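Side-chain contact in uncharacterized protein (Leptospirillum rubarum, PDB 3OMD), which is of unknown function, a helical protein of the DUF5069 family: residues S15-L20 with T132-L137. Residues are numbered along the deposited sequence; the frame is centred on the assembly and turned at random.
Sequences SPVDRL and TWVKLL
Val134 and Leu137 both carry a side-chain branch beside their own backbone N and anti to the carbonyl carbon (Val134 CG1; Leu137 CG, chi1 -72°), and the ring of Pro16 lies against both; an extended chi2 of 170°, with CD1 anti to CA, carries Leu137 CD1 to the proline. Pro16 is the second residue of a type I beta turn, Ser15 to Asp18, set against the first turns of the C-terminal helix 133-140 in this all-helical DUF5069 domain. Two neighbouring ring atoms of Pro16, CB and CG, make the contacts. CB rests on the branch point of Val134, 3.7 Å from its CB and 3.9 Å from CG1, while CG reaches further along the helix to Leu137 CD1, also at 3.9 Å. Because the valine and the leucine lie three residues apart, they follow one another on the same face of the helix, and the ring of Pro16 spans the step between them. Val17 CG1 comes only to 4.4 Å from Val134 CG2. Tyr102 of helix 92-104 packs against both Pro16 and Val134, while Arg28 of helix 26-38 touches Pro16 and Leu137. The side-chain contacts between 15-20 and 132-137 are apolar; the turn is braced from within by the backbone bond from Asp18 N to Ser15 O. Ser15 OG, whose hydrogen bond to Asp138 OD1 is a polar link to the next residue of the helix, closes an ST turn by accepting from Val17 N at 3.1 Å, with an N-H...O angle of 161°.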
loop_
_atom_site.group_PDB
_atom_site.type_symbol
_atom_site.label_atom_id
_atom_site.label_comp_id
_atom_site.label_asym_id
_atom_site.label_seq_id
_atom_site.Cartn_x
_atom_site.Cartn_y
_atom_site.Cartn_z
ATOM N N SER A 15 5.430 -4.372 2.369
ATOM C CA SER A 15 4.644 -5.194 1.466
ATOM C C SER A 15 3.159 -4.875 1.535
ATOM O O SER A 15 2.608 -4.676 2.623
ATOM C CB SER A 15 4.837 -6.668 1.834
ATOM O OG SER A 15 3.979 -7.476 1.028
ATOM N N PRO A 16 2.472 -4.919 0.387
ATOM C CA PRO A 16 0.995 -4.824 0.365
ATOM C C PRO A 16 0.340 -5.784 1.355
ATOM O O PRO A 16 -0.736 -5.476 1.871
ATOM C CB PRO A 16 0.649 -5.277 -1.074
ATOM C CG PRO A 16 1.818 -4.723 -1.891
ATOM C CD PRO A 16 3.045 -5.029 -0.976
ATOM N N VAL A 17 0.925 -6.966 1.571
ATOM C CA VAL A 17 0.257 -8.006 2.366
ATOM C C VAL A 17 0.931 -8.240 3.742
ATOM O O VAL A 17 0.639 -9.235 4.412
ATOM C CB VAL A 17 0.085 -9.315 1.555
ATOM C CG1 VAL A 17 -0.815 -9.037 0.299
ATOM C CG2 VAL A 17 1.435 -9.963 1.230
ATOM N N ASP A 18 1.777 -7.284 4.152
ATOM C CA ASP A 18 2.359 -7.261 5.506
ATOM C C ASP A 18 1.296 -6.536 6.361
ATOM O O ASP A 18 1.239 -5.298 6.395
ATOM C CB ASP A 18 3.681 -6.502 5.465
ATOM C CG ASP A 18 4.383 -6.460 6.826
ATOM O OD1 ASP A 18 3.820 -6.969 7.836
ATOM O OD2 ASP A 18 5.486 -5.889 6.844
ATOM N N ARG A 19 0.441 -7.317 7.039
ATOM C CA ARG A 19 -0.808 -6.738 7.586
ATOM C C ARG A 19 -0.606 -6.025 8.928
ATOM O O ARG A 19 0.296 -6.376 9.723
ATOM C CB ARG A 19 -1.870 -7.826 7.733
ATOM C CG ARG A 19 -2.294 -8.411 6.375
ATOM C CD ARG A 19 -3.301 -9.554 6.541
ATOM N NE ARG A 19 -3.751 -10.011 5.223
ATOM C CZ ARG A 19 -4.520 -11.074 5.055
ATOM N NH1 ARG A 19 -4.920 -11.793 6.117
ATOM N NH2 ARG A 19 -4.917 -11.424 3.837
ATOM N N LEU A 20 -1.473 -5.040 9.184
ATOM C CA LEU A 20 -1.485 -4.321 10.459
ATOM C C LEU A 20 -2.958 -4.224 10.812
ATOM O O LEU A 20 -3.749 -3.790 10.012
ATOM C CB LEU A 20 -0.883 -2.921 10.290
ATOM C CG LEU A 20 -0.932 -2.011 11.542
ATOM C CD1 LEU A 20 -0.256 -2.627 12.748
ATOM C CD2 LEU A 20 -0.304 -0.643 11.191
ATOM N N THR A 132 -1.280 -10.949 -10.231
ATOM C CA THR A 132 -1.962 -9.869 -9.514
ATOM C C THR A 132 -0.993 -8.729 -9.229
ATOM O O THR A 132 0.217 -8.950 -9.082
ATOM C CB THR A 132 -2.495 -10.376 -8.178
ATOM O OG1 THR A 132 -1.409 -10.943 -7.401
ATOM C CG2 THR A 132 -3.589 -11.410 -8.403
ATOM N N TRP A 133 -1.515 -7.514 -9.165
ATOM C CA TRP A 133 -0.679 -6.341 -8.960
ATOM C C TRP A 133 0.088 -6.418 -7.664
ATOM O O TRP A 133 1.271 -6.025 -7.639
ATOM C CB TRP A 133 -1.524 -5.061 -8.967
ATOM C CG TRP A 133 -2.062 -4.693 -10.359
ATOM C CD1 TRP A 133 -3.377 -4.638 -10.761
ATOM C CD2 TRP A 133 -1.277 -4.273 -11.484
ATOM N NE1 TRP A 133 -3.454 -4.231 -12.083
ATOM C CE2 TRP A 133 -2.183 -4.005 -12.554
ATOM C CE3 TRP A 133 0.099 -4.100 -11.695
ATOM C CZ2 TRP A 133 -1.750 -3.584 -13.818
ATOM C CZ3 TRP A 133 0.539 -3.652 -12.955
ATOM C CH2 TRP A 133 -0.390 -3.421 -14.009
ATOM N N VAL A 134 -0.534 -6.864 -6.575
ATOM C CA VAL A 134 0.191 -6.803 -5.288
ATOM C C VAL A 134 1.365 -7.790 -5.277
ATOM O O VAL A 134 2.383 -7.544 -4.609
ATOM C CB VAL A 134 -0.727 -6.955 -4.069
ATOM C CG1 VAL A 134 -1.743 -5.807 -4.057
ATOM C CG2 VAL A 134 -1.360 -8.329 -3.972
ATOM N N LYS A 135 1.249 -8.891 -6.010
ATOM C CA LYS A 135 2.380 -9.837 -6.078
ATOM C C LYS A 135 3.478 -9.273 -6.950
ATOM O O LYS A 135 4.675 -9.464 -6.667
ATOM C CB LYS A 135 1.941 -11.214 -6.574
ATOM C CG LYS A 135 1.323 -12.078 -5.483
ATOM C CD LYS A 135 1.349 -13.561 -5.867
ATOM C CE LYS A 135 0.818 -14.475 -4.766
ATOM N NZ LYS A 135 1.552 -14.382 -3.459
ATOM N N LEU A 136 3.103 -8.556 -8.004
ATOM C CA LEU A 136 4.118 -7.911 -8.844
ATOM C C LEU A 136 4.928 -6.880 -8.022
ATOM O O LEU A 136 6.151 -6.781 -8.162
ATOM C CB LEU A 136 3.461 -7.258 -10.073
ATOM C CG LEU A 136 4.460 -6.703 -11.094
ATOM C CD1 LEU A 136 5.313 -7.846 -11.663
ATOM C CD2 LEU A 136 3.662 -6.008 -12.215
ATOM N N LEU A 137 4.239 -6.101 -7.176
ATOM C CA LEU A 137 4.948 -5.151 -6.308
ATOM C C LEU A 137 5.961 -5.881 -5.415
ATOM O O LEU A 137 7.091 -5.404 -5.259
ATOM C CB LEU A 137 3.950 -4.372 -5.451
ATOM C CG LEU A 137 3.123 -3.326 -6.210
ATOM C CD1 LEU A 137 2.005 -2.800 -5.328
ATOM C CD2 LEU A 137 4.010 -2.165 -6.655
#